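Local coordinates for acetoin utilization protein AcuB, putative (Vibrio cholerae, PDB 2O16) that is of unknown function but, as a tandem CBS-domain protein named for acetoin utilization, probably senses a small ligand such as a nucleotide, at residues A[23-31]-A[52-61]; A[37-48]-A[115-126]. All coordinates share one frame; numbering follows the deposited sequence.

Interaction 1 of 2, residues A[23-31]-A[52-61]; sequences TLNDAKHLM and VSQRDLLAAQ. With PO4 (phosphate ion), chain E.
Leu57 carries the apolar core of this contact: it enters the helix 24-31 surface as a knob in a hole made by Leu24, Ala27, Lys28 and Met31. Its two methyls divide the work. CD1 lies against Ala27 CB at 3.6 Å, and CD2 meets Leu24 CG at 3.8 Å as the two leucines lie alongside, pointing opposite ways. Leu24, with CG anti to the backbone N (chi1 -170°), spreads its own methyls onward, CD1 to Ala60 CB at 3.6 Å and CD2 against the aliphatic part of Gln61. Met31, flexible and long, reaches the strand-to-helix junction, its CE 3.5 Å from Val52 O and also against Gln54 N. The small Ala27 lets Leu57 come close to the backbone.

Polar contacts lie at the margin. Gln61 turns its amide back on its own helix, NE2 donating to Leu57 O at 3.2 Å, while OE1 takes a weak bond from Lys28 NZ at 3.5 Å. Each helix starts with a capping box, Thr23 with Asp26 and Ser53 with Asp56; Ser53 OG also donates to a phosphate O3 at 2.8 Å.

The axes of helix segments 24-31 and 54-61 make 134° between their N-to-C directions, closer to antiparallel than to parallel. Leu80 of helix 80-83 packs against Ala27 and Val52, and Val39 of strand 38-42 against Met31 and Val52.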
loop_
_atom_site.group_PDB
_atom_site.type_symbol
_atom_site.label_atom_id
_atom_site.label_comp_id
_atom_site.label_asym_id
_atom_site.label_seq_id
_atom_site.Cartn_x
_atom_site.Cartn_y
_atom_site.Cartn_z
ATOM N N THR A 23 -8.939 8.979 11.625
ATOM C CA THR A 23 -9.779 7.899 12.125
ATOM C C THR A 23 -10.116 6.870 11.037
ATOM O O THR A 23 -9.808 7.092 9.838
ATOM C CB THR A 23 -11.114 8.449 12.658
ATOM O OG1 THR A 23 -11.873 8.933 11.551
ATOM C CG2 THR A 23 -10.878 9.590 13.676
ATOM N N LEU A 24 -10.722 5.766 11.467
ATOM C CA LEU A 24 -11.354 4.790 10.543
ATOM C C LEU A 24 -12.256 5.503 9.523
ATOM O O LEU A 24 -12.211 5.223 8.302
ATOM C CB LEU A 24 -12.184 3.759 11.318
ATOM C CG LEU A 24 -12.711 2.548 10.509
ATOM C CD1 LEU A 24 -12.811 1.337 11.411
ATOM C CD2 LEU A 24 -14.044 2.851 9.848
ATOM N N ASN A 25 -13.064 6.448 10.028
ATOM C CA ASN A 25 -13.982 7.202 9.180
ATOM C C ASN A 25 -13.271 7.980 8.082
ATOM O O ASN A 25 -13.719 7.985 6.935
ATOM C CB ASN A 25 -14.838 8.146 10.034
ATOM C CG ASN A 25 -16.196 8.416 9.412
ATOM O OD1 ASN A 25 -16.756 7.559 8.731
ATOM N ND2 ASN A 25 -16.735 9.626 9.644
ATOM N N ASP A 26 -12.151 8.626 8.416
ATOM C CA ASP A 26 -11.344 9.314 7.426
ATOM C C ASP A 26 -10.780 8.370 6.365
ATOM O O ASP A 26 -10.775 8.711 5.182
ATOM C CB ASP A 26 -10.162 10.046 8.074
ATOM C CG ASP A 26 -10.594 11.100 9.077
ATOM O OD1 ASP A 26 -11.603 11.804 8.825
ATOM O OD2 ASP A 26 -9.907 11.235 10.099
ATOM N N ALA A 27 -10.255 7.225 6.799
ATOM C CA ALA A 27 -9.678 6.249 5.865
ATOM C C ALA A 27 -10.785 5.680 4.957
ATOM O O ALA A 27 -10.586 5.524 3.754
ATOM C CB ALA A 27 -8.976 5.107 6.644
ATOM N N LYS A 28 -11.923 5.345 5.553
ATOM C CA LYS A 28 -13.113 4.954 4.772
ATOM C C LYS A 28 -13.459 5.969 3.672
ATOM O O LYS A 28 -13.600 5.603 2.501
ATOM C CB LYS A 28 -14.308 4.719 5.696
ATOM C CG LYS A 28 -15.545 4.096 4.997
ATOM C CD LYS A 28 -16.768 4.289 5.892
ATOM C CE LYS A 28 -18.088 3.955 5.171
ATOM N NZ LYS A 28 -18.528 2.543 5.437
ATOM N N HIS A 29 -13.600 7.237 4.053
ATOM C CA HIS A 29 -13.937 8.308 3.118
ATOM C C HIS A 29 -12.909 8.481 2.018
ATOM O O HIS A 29 -13.257 8.675 0.845
ATOM C CB HIS A 29 -14.152 9.647 3.851
ATOM C CG HIS A 29 -15.376 9.675 4.715
ATOM N ND1 HIS A 29 -16.568 9.089 4.341
ATOM C CD2 HIS A 29 -15.602 10.243 5.924
ATOM C CE1 HIS A 29 -17.467 9.268 5.296
ATOM N NE2 HIS A 29 -16.905 9.964 6.268
ATOM N N LEU A 30 -11.635 8.395 2.386
ATOM C CA LEU A 30 -10.573 8.549 1.421
ATOM C C LEU A 30 -10.599 7.384 0.427
ATOM O O LEU A 30 -10.446 7.590 -0.758
ATOM C CB LEU A 30 -9.227 8.605 2.148
ATOM C CG LEU A 30 -7.983 8.699 1.283
ATOM C CD1 LEU A 30 -8.063 10.009 0.523
ATOM C CD2 LEU A 30 -6.747 8.663 2.210
ATOM N N MET A 31 -10.791 6.169 0.936
ATOM C CA MET A 31 -10.913 4.977 0.085
ATOM C C MET A 31 -12.088 5.066 -0.899
ATOM O O MET A 31 -11.951 4.747 -2.077
ATOM C CB MET A 31 -11.054 3.743 0.964
ATOM C CG MET A 31 -9.683 3.279 1.542
ATOM S SD MET A 31 -9.876 1.762 2.444
ATOM C CE MET A 31 -8.330 1.795 3.416
ATOM N N VAL A 52 -3.404 0.828 6.448
ATOM C CA VAL A 52 -4.730 0.244 6.663
ATOM C C VAL A 52 -5.333 -0.144 5.306
ATOM O O VAL A 52 -5.207 0.603 4.333
ATOM C CB VAL A 52 -5.683 1.220 7.449
ATOM C CG1 VAL A 52 -5.177 1.399 8.901
ATOM C CG2 VAL A 52 -5.787 2.591 6.723
ATOM N N SER A 53 -5.929 -1.332 5.243
ATOM C CA SER A 53 -6.578 -1.794 4.015
ATOM C C SER A 53 -8.082 -1.690 4.200
ATOM O O SER A 53 -8.570 -1.534 5.324
ATOM C CB SER A 53 -6.204 -3.255 3.729
ATOM O OG SER A 53 -6.679 -4.080 4.781
ATOM N N GLN A 54 -8.825 -1.804 3.104
ATOM C CA GLN A 54 -10.281 -1.945 3.229
ATOM C C GLN A 54 -10.625 -3.109 4.150
ATOM O O GLN A 54 -11.552 -3.011 4.977
ATOM C CB GLN A 54 -10.933 -2.168 1.862
ATOM C CG GLN A 54 -12.467 -2.336 1.966
ATOM C CD GLN A 54 -13.066 -2.721 0.629
ATOM O OE1 GLN A 54 -13.024 -3.883 0.220
ATOM N NE2 GLN A 54 -13.561 -1.736 -0.081
ATOM N N ARG A 55 -9.863 -4.205 4.044
ATOM C CA ARG A 55 -10.110 -5.352 4.906
ATOM C C ARG A 55 -9.954 -5.014 6.399
ATOM O O ARG A 55 -10.722 -5.493 7.247
ATOM C CB ARG A 55 -9.249 -6.565 4.507
ATOM C CG ARG A 55 -9.557 -7.811 5.391
ATOM C CD ARG A 55 -8.902 -9.083 4.867
ATOM N NE ARG A 55 -9.038 -10.207 5.796
ATOM C CZ ARG A 55 -8.609 -11.445 5.555
ATOM N NH1 ARG A 55 -8.012 -11.741 4.406
ATOM N NH2 ARG A 55 -8.778 -12.396 6.465
ATOM N N ASP A 56 -8.950 -4.214 6.735
ATOM C CA ASP A 56 -8.768 -3.743 8.118
ATOM C C ASP A 56 -9.983 -2.951 8.595
ATOM O O ASP A 56 -10.454 -3.132 9.721
ATOM C CB ASP A 56 -7.513 -2.853 8.239
ATOM C CG ASP A 56 -6.214 -3.625 8.024
ATOM O OD1 ASP A 56 -6.168 -4.828 8.369
ATOM O OD2 ASP A 56 -5.247 -3.035 7.503
ATOM N N LEU A 57 -10.443 -2.021 7.750
ATOM C CA LEU A 57 -11.566 -1.148 8.121
ATOM C C LEU A 57 -12.835 -1.965 8.271
ATOM O O LEU A 57 -13.588 -1.784 9.230
ATOM C CB LEU A 57 -11.776 -0.007 7.099
ATOM C CG LEU A 57 -10.598 0.945 6.872
ATOM C CD1 LEU A 57 -11.038 2.171 6.092
ATOM C CD2 LEU A 57 -9.933 1.359 8.192
ATOM N N LEU A 58 -13.045 -2.893 7.340
ATOM C CA LEU A 58 -14.235 -3.744 7.378
ATOM C C LEU A 58 -14.228 -4.640 8.615
ATOM O O LEU A 58 -15.254 -4.791 9.285
ATOM C CB LEU A 58 -14.399 -4.564 6.087
ATOM C CG LEU A 58 -14.755 -3.838 4.784
ATOM C CD1 LEU A 58 -14.707 -4.824 3.630
ATOM C CD2 LEU A 58 -16.128 -3.120 4.821
ATOM N N ALA A 59 -13.076 -5.209 8.952
ATOM C CA ALA A 59 -12.971 -6.029 10.175
ATOM C C ALA A 59 -13.195 -5.233 11.477
ATOM O O ALA A 59 -13.802 -5.742 12.425
ATOM C CB ALA A 59 -11.645 -6.741 10.230
ATOM N N ALA A 60 -12.711 -3.994 11.535
ATOM C CA ALA A 60 -12.927 -3.183 12.735
ATOM C C ALA A 60 -14.408 -2.821 12.854
ATOM O O ALA A 60 -14.969 -2.851 13.948
ATOM C CB ALA A 60 -12.079 -1.931 12.700
ATOM N N GLN A 61 -15.030 -2.479 11.731
ATOM C CA GLN A 61 -16.456 -2.118 11.714
ATOM C C GLN A 61 -17.333 -3.312 12.102
ATOM O O GLN A 61 -18.240 -3.188 12.934
ATOM C CB GLN A 61 -16.871 -1.543 10.355
ATOM C CG GLN A 61 -16.393 -0.110 10.133
ATOM C CD GLN A 61 -16.646 0.396 8.715
ATOM O OE1 GLN A 61 -17.609 1.119 8.476
ATOM N NE2 GLN A 61 -15.785 0.005 7.767
HETATM P P PO4 E . -5.065 -7.331 6.104
HETATM O O1 PO4 E . -4.621 -6.546 7.323
HETATM O O2 PO4 E . -6.467 -7.827 6.393
HETATM O O3 PO4 E . -5.105 -6.449 4.844
HETATM O O4 PO4 E . -4.181 -8.559 5.946
#

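Interaction 2 of 2, residues A[37-48]-A[115-126]; sequences RHVPIVDANKKL and VAKDVLVGIITD. With PO4 (phosphate ion), chain C; PO4 (phosphate ion), chain D.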
loop_
_atom_site.group_PDB
_atom_site.type_symbol
_atom_site.label_atom_id
_atom_site.label_comp_id
_atom_site.label_asym_id
_atom_site.label_seq_id
_atom_site.Cartn_x
_atom_site.Cartn_y
_atom_site.Cartn_z
ATOM N N ARG A 37 -7.980 0.958 -1.891
ATOM C CA ARG A 37 -8.165 0.104 -0.750
ATOM C C ARG A 37 -6.980 0.040 0.210
ATOM O O ARG A 37 -6.991 -0.783 1.131
ATOM C CB ARG A 37 -8.530 -1.309 -1.201
ATOM C CG ARG A 37 -9.975 -1.431 -1.739
ATOM C CD ARG A 37 -10.232 -2.867 -2.113
ATOM N NE ARG A 37 -9.524 -3.197 -3.350
ATOM C CZ ARG A 37 -8.445 -3.966 -3.424
ATOM N NH1 ARG A 37 -7.910 -4.540 -2.329
ATOM N NH2 ARG A 37 -7.905 -4.188 -4.611
ATOM N N HIS A 38 -5.998 0.917 0.036
ATOM C CA HIS A 38 -4.821 0.906 0.898
ATOM C C HIS A 38 -4.361 2.320 1.150
ATOM O O HIS A 38 -4.141 3.068 0.196
ATOM C CB HIS A 38 -3.676 0.087 0.256
ATOM C CG HIS A 38 -4.037 -1.339 0.015
ATOM N ND1 HIS A 38 -4.657 -1.761 -1.146
ATOM C CD2 HIS A 38 -3.935 -2.432 0.810
ATOM C CE1 HIS A 38 -4.901 -3.057 -1.063
ATOM N NE2 HIS A 38 -4.489 -3.485 0.118
ATOM N N VAL A 39 -4.235 2.659 2.432
ATOM C CA VAL A 39 -3.835 3.987 2.870
ATOM C C VAL A 39 -2.702 3.823 3.877
ATOM O O VAL A 39 -2.940 3.380 5.005
ATOM C CB VAL A 39 -4.971 4.742 3.540
ATOM C CG1 VAL A 39 -4.518 6.147 3.977
ATOM C CG2 VAL A 39 -6.207 4.828 2.575
ATOM N N PRO A 40 -1.492 4.181 3.457
ATOM C CA PRO A 40 -0.388 4.221 4.406
ATOM C C PRO A 40 -0.637 5.298 5.513
ATOM O O PRO A 40 -1.230 6.389 5.262
ATOM C CB PRO A 40 0.816 4.579 3.526
ATOM C CG PRO A 40 0.362 4.282 2.086
ATOM C CD PRO A 40 -1.083 4.589 2.093
ATOM N N ILE A 41 -0.225 4.953 6.723
ATOM C CA ILE A 41 -0.247 5.851 7.879
ATOM C C ILE A 41 1.173 6.377 8.108
ATOM O O ILE A 41 2.118 5.589 8.223
ATOM C CB ILE A 41 -0.724 5.086 9.151
ATOM C CG1 ILE A 41 -2.071 4.357 8.912
ATOM C CG2 ILE A 41 -0.728 6.008 10.387
ATOM C CD1 ILE A 41 -3.179 5.201 8.310
ATOM N N VAL A 42 1.340 7.700 8.161
ATOM C CA VAL A 42 2.686 8.290 8.217
ATOM C C VAL A 42 2.767 9.334 9.313
ATOM O O VAL A 42 1.728 9.795 9.797
ATOM C CB VAL A 42 3.081 8.953 6.871
ATOM C CG1 VAL A 42 3.186 7.895 5.751
ATOM C CG2 VAL A 42 2.056 10.075 6.495
ATOM N N ASP A 43 3.987 9.704 9.712
ATOM C CA ASP A 43 4.153 10.839 10.643
ATOM C C ASP A 43 4.290 12.134 9.832
ATOM O O ASP A 43 4.185 12.115 8.616
ATOM C CB ASP A 43 5.333 10.592 11.624
ATOM C CG ASP A 43 6.715 10.719 10.972
ATOM O OD1 ASP A 43 6.853 11.107 9.783
ATOM O OD2 ASP A 43 7.711 10.416 11.678
ATOM N N ALA A 44 4.561 13.253 10.505
ATOM C CA ALA A 44 4.655 14.553 9.855
ATOM C C ALA A 44 5.744 14.640 8.801
ATOM O O ALA A 44 5.632 15.454 7.883
ATOM C CB ALA A 44 4.830 15.678 10.908
ATOM N N ASN A 45 6.781 13.800 8.922
ATOM C CA ASN A 45 7.869 13.769 7.948
ATOM C C ASN A 45 7.755 12.658 6.923
ATOM O O ASN A 45 8.764 12.267 6.309
ATOM C CB ASN A 45 9.204 13.661 8.659
ATOM C CG ASN A 45 9.532 14.919 9.441
ATOM O OD1 ASN A 45 9.348 16.034 8.943
ATOM N ND2 ASN A 45 9.998 14.746 10.661
ATOM N N LYS A 46 6.533 12.144 6.773
ATOM C CA LYS A 46 6.203 11.134 5.777
ATOM C C LYS A 46 6.838 9.785 6.064
ATOM O O LYS A 46 6.904 8.946 5.167
ATOM C CB LYS A 46 6.573 11.605 4.355
ATOM C CG LYS A 46 5.764 12.793 3.855
ATOM C CD LYS A 46 6.186 13.142 2.418
ATOM C CE LYS A 46 5.442 14.357 1.857
ATOM N NZ LYS A 46 5.902 14.666 0.437
ATOM N N LYS A 47 7.268 9.556 7.303
ATOM C CA LYS A 47 7.863 8.263 7.676
ATOM C C LYS A 47 6.746 7.256 7.927
ATOM O O LYS A 47 5.705 7.567 8.528
ATOM C CB LYS A 47 8.798 8.368 8.871
ATOM C CG LYS A 47 9.977 9.345 8.602
ATOM C CD LYS A 47 10.990 9.377 9.722
ATOM C CE LYS A 47 11.817 10.674 9.676
ATOM N NZ LYS A 47 12.195 11.038 8.278
ATOM N N LEU A 48 6.960 6.046 7.431
ATOM C CA LEU A 48 5.905 5.061 7.417
ATOM C C LEU A 48 5.722 4.532 8.819
ATOM O O LEU A 48 6.690 4.093 9.452
ATOM C CB LEU A 48 6.262 3.919 6.462
ATOM C CG LEU A 48 5.307 2.723 6.485
ATOM C CD1 LEU A 48 3.972 3.222 5.888
ATOM C CD2 LEU A 48 5.899 1.541 5.676
ATOM N N VAL A 115 9.836 2.351 0.793
ATOM C CA VAL A 115 10.414 3.335 1.708
ATOM C C VAL A 115 11.903 3.548 1.385
ATOM O O VAL A 115 12.606 2.600 1.049
ATOM C CB VAL A 115 10.260 2.903 3.188
ATOM C CG1 VAL A 115 8.743 2.891 3.623
ATOM C CG2 VAL A 115 10.870 1.551 3.417
ATOM N N ALA A 116 12.344 4.801 1.472
ATOM C CA ALA A 116 13.752 5.156 1.329
ATOM C C ALA A 116 14.074 6.016 2.549
ATOM O O ALA A 116 13.439 7.063 2.762
ATOM C CB ALA A 116 13.982 5.910 0.055
ATOM N N LYS A 117 14.995 5.536 3.374
ATOM C CA LYS A 117 15.406 6.259 4.606
ATOM C C LYS A 117 14.232 6.548 5.544
ATOM O O LYS A 117 14.078 7.676 6.044
ATOM C CB LYS A 117 16.108 7.573 4.228
ATOM C CG LYS A 117 17.419 7.363 3.460
ATOM C CD LYS A 117 18.061 8.717 3.159
ATOM C CE LYS A 117 19.356 8.601 2.350
ATOM N NZ LYS A 117 19.840 9.955 1.897
ATOM N N ASP A 118 13.418 5.522 5.776
ATOM C CA ASP A 118 12.159 5.625 6.532
ATOM C C ASP A 118 11.014 6.374 5.848
ATOM O O ASP A 118 9.843 6.105 6.202
ATOM C CB ASP A 118 12.361 6.220 7.931
ATOM C CG ASP A 118 13.040 5.274 8.900
ATOM O OD1 ASP A 118 13.136 4.042 8.645
ATOM O OD2 ASP A 118 13.452 5.802 9.964
ATOM N N VAL A 119 11.327 7.283 4.907
ATOM C CA VAL A 119 10.284 8.059 4.174
ATOM C C VAL A 119 9.527 7.189 3.178
ATOM O O VAL A 119 10.141 6.458 2.388
ATOM C CB VAL A 119 10.853 9.257 3.366
ATOM C CG1 VAL A 119 9.708 10.030 2.641
ATOM C CG2 VAL A 119 11.649 10.203 4.271
ATOM N N LEU A 120 8.202 7.281 3.215
ATOM C CA LEU A 120 7.367 6.582 2.243
ATOM C C LEU A 120 7.491 7.264 0.885
ATOM O O LEU A 120 7.138 8.445 0.768
ATOM C CB LEU A 120 5.914 6.625 2.695
ATOM C CG LEU A 120 4.958 5.900 1.751
ATOM C CD1 LEU A 120 5.085 4.376 1.903
ATOM C CD2 LEU A 120 3.582 6.370 2.075
ATOM N N VAL A 121 8.025 6.559 -0.121
ATOM C CA VAL A 121 8.146 7.125 -1.469
ATOM C C VAL A 121 7.115 6.555 -2.469
ATOM O O VAL A 121 6.902 7.082 -3.578
ATOM C CB VAL A 121 9.610 7.004 -2.002
ATOM C CG1 VAL A 121 10.548 7.813 -1.095
ATOM C CG2 VAL A 121 10.075 5.526 -2.076
ATOM N N GLY A 122 6.459 5.469 -2.085
ATOM C CA GLY A 122 5.479 4.889 -2.997
ATOM C C GLY A 122 4.803 3.688 -2.375
ATOM O O GLY A 122 5.137 3.300 -1.265
ATOM N N ILE A 123 3.855 3.096 -3.109
ATOM C CA ILE A 123 3.276 1.796 -2.738
ATOM C C ILE A 123 3.179 0.911 -3.968
ATOM O O ILE A 123 3.047 1.419 -5.087
ATOM C CB ILE A 123 1.853 1.907 -2.099
ATOM C CG1 ILE A 123 0.868 2.649 -3.043
ATOM C CG2 ILE A 123 1.968 2.558 -0.684
ATOM C CD1 ILE A 123 -0.636 2.679 -2.542
ATOM N N ILE A 124 3.261 -0.408 -3.756
ATOM C CA ILE A 124 2.953 -1.362 -4.815
ATOM C C ILE A 124 1.611 -1.982 -4.493
ATOM O O ILE A 124 1.448 -2.578 -3.423
ATOM C CB ILE A 124 3.980 -2.517 -4.894
ATOM C CG1 ILE A 124 5.413 -1.991 -5.053
ATOM C CG2 ILE A 124 3.578 -3.488 -6.040
ATOM C CD1 ILE A 124 6.454 -3.110 -4.933
ATOM N N THR A 125 0.644 -1.854 -5.391
ATOM C CA THR A 125 -0.644 -2.515 -5.182
ATOM C C THR A 125 -1.011 -3.386 -6.371
ATOM O O THR A 125 -0.356 -3.328 -7.422
ATOM C CB THR A 125 -1.828 -1.532 -5.003
ATOM O OG1 THR A 125 -1.932 -0.729 -6.167
ATOM C CG2 THR A 125 -1.650 -0.647 -3.745
ATOM N N ASP A 126 -2.077 -4.180 -6.212
ATOM C CA ASP A 126 -2.565 -4.974 -7.334
ATOM C C ASP A 126 -2.752 -4.071 -8.576
ATOM O O ASP A 126 -2.442 -4.488 -9.704
ATOM C CB ASP A 126 -3.833 -5.765 -6.954
ATOM C CG ASP A 126 -4.834 -4.939 -6.140
ATOM O OD1 ASP A 126 -4.838 -3.697 -6.254
ATOM O OD2 ASP A 126 -5.627 -5.538 -5.392
HETATM P P PO4 C . -5.660 -0.648 -4.446
HETATM O O1 PO4 C . -5.399 0.039 -3.128
HETATM O O2 PO4 C . -5.517 -2.134 -4.184
HETATM O O3 PO4 C . -7.106 -0.348 -4.772
HETATM O O4 PO4 C . -4.750 -0.194 -5.572
HETATM P P PO4 D . -7.117 -7.969 -3.429
HETATM O O1 PO4 D . -6.799 -7.014 -2.286
HETATM O O2 PO4 D . -7.299 -9.380 -2.850
HETATM O O3 PO4 D . -8.363 -7.543 -4.171
HETATM O O4 PO4 D . -5.933 -7.983 -4.357
HETATM O O HOH W 1 9.384 4.460 8.617
#
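Strands 38-42 and 119-124 run nearly antiparallel, at 158°, but the axes of these short segments approach only to 9.0 Å, and the backbones pair through one bridge, Lys47 with Val119, a non-hydrogen-bonded antiparallel pair. Flanking it, Leu120 N donates to Lys46 O at 2.9 Å and Leu48 N to Asp118 O at 3.1 Å. A water donates to both Leu48 O and Asp118 O. The type I turn before the bridge is held by Asp43 OD1, which accepts Asn45 N, as an Asx turn, and Lys47 N from opposite faces of its carboxylate.

Between the strands the side chains are apolar. The rigid ring of Pro40 lies across two branched residues, CB on Leu120 CD2 and CG on Ile123 CG2, both at 3.6 Å. Leu120, its CG anti to the backbone N, carries CD2 on to Val42 CG1. Beside the bridge, where strand 48-53 starts and strand 112-116 ends, Leu48 CD2 packs on Val115 CG1 at 3.8 Å.

At the far end the contact turns ionic. In the conformer of Asp126 given here, Arg37 NH2 makes a salt bridge to its OD2 at 2.8 Å, with the oxygen in the guanidinium plane and approached on its syn side, although the two planes are 58° apart. One phosphate lies with O2 over a guanidinium face and accepts at O1 from Arg37 N and, at 2.8 Å, from His38 ND1, whose N-H points almost straight at it (171°). A second phosphate accepts from Arg37 NH1.

Arg37 and His38 of the first domain thus hold anions, with Ser127 OG of the second also hydrogen-bonded to phosphate. The phosphates probably come from the crystallisation liquor, but the site lies between the paired domains, where relatives often bind nucleotides, and is consistent with an anion-binding cleft.

Overall arrangement
Interaction 1 is internal to the first CBS domain, whereas interaction 2 joins that domain to the second; their centres are about 17 Å apart. Both reach the two-stranded sheet formed by 38-42 and 48-53. Val52 and Gln54 of interaction 1 bond by backbone to Val39 and Arg37 of interaction 2, and the alternating residues of strand 38-42 serve both sides: Val39 faces helix 24-34, while His38 and Pro40 face the second domain. Interaction 1 is chiefly an apolar helix pair with a polar margin. Interaction 2 mixes a buried apolar middle with exposed turns at one end and an anion-rich pocket at the other.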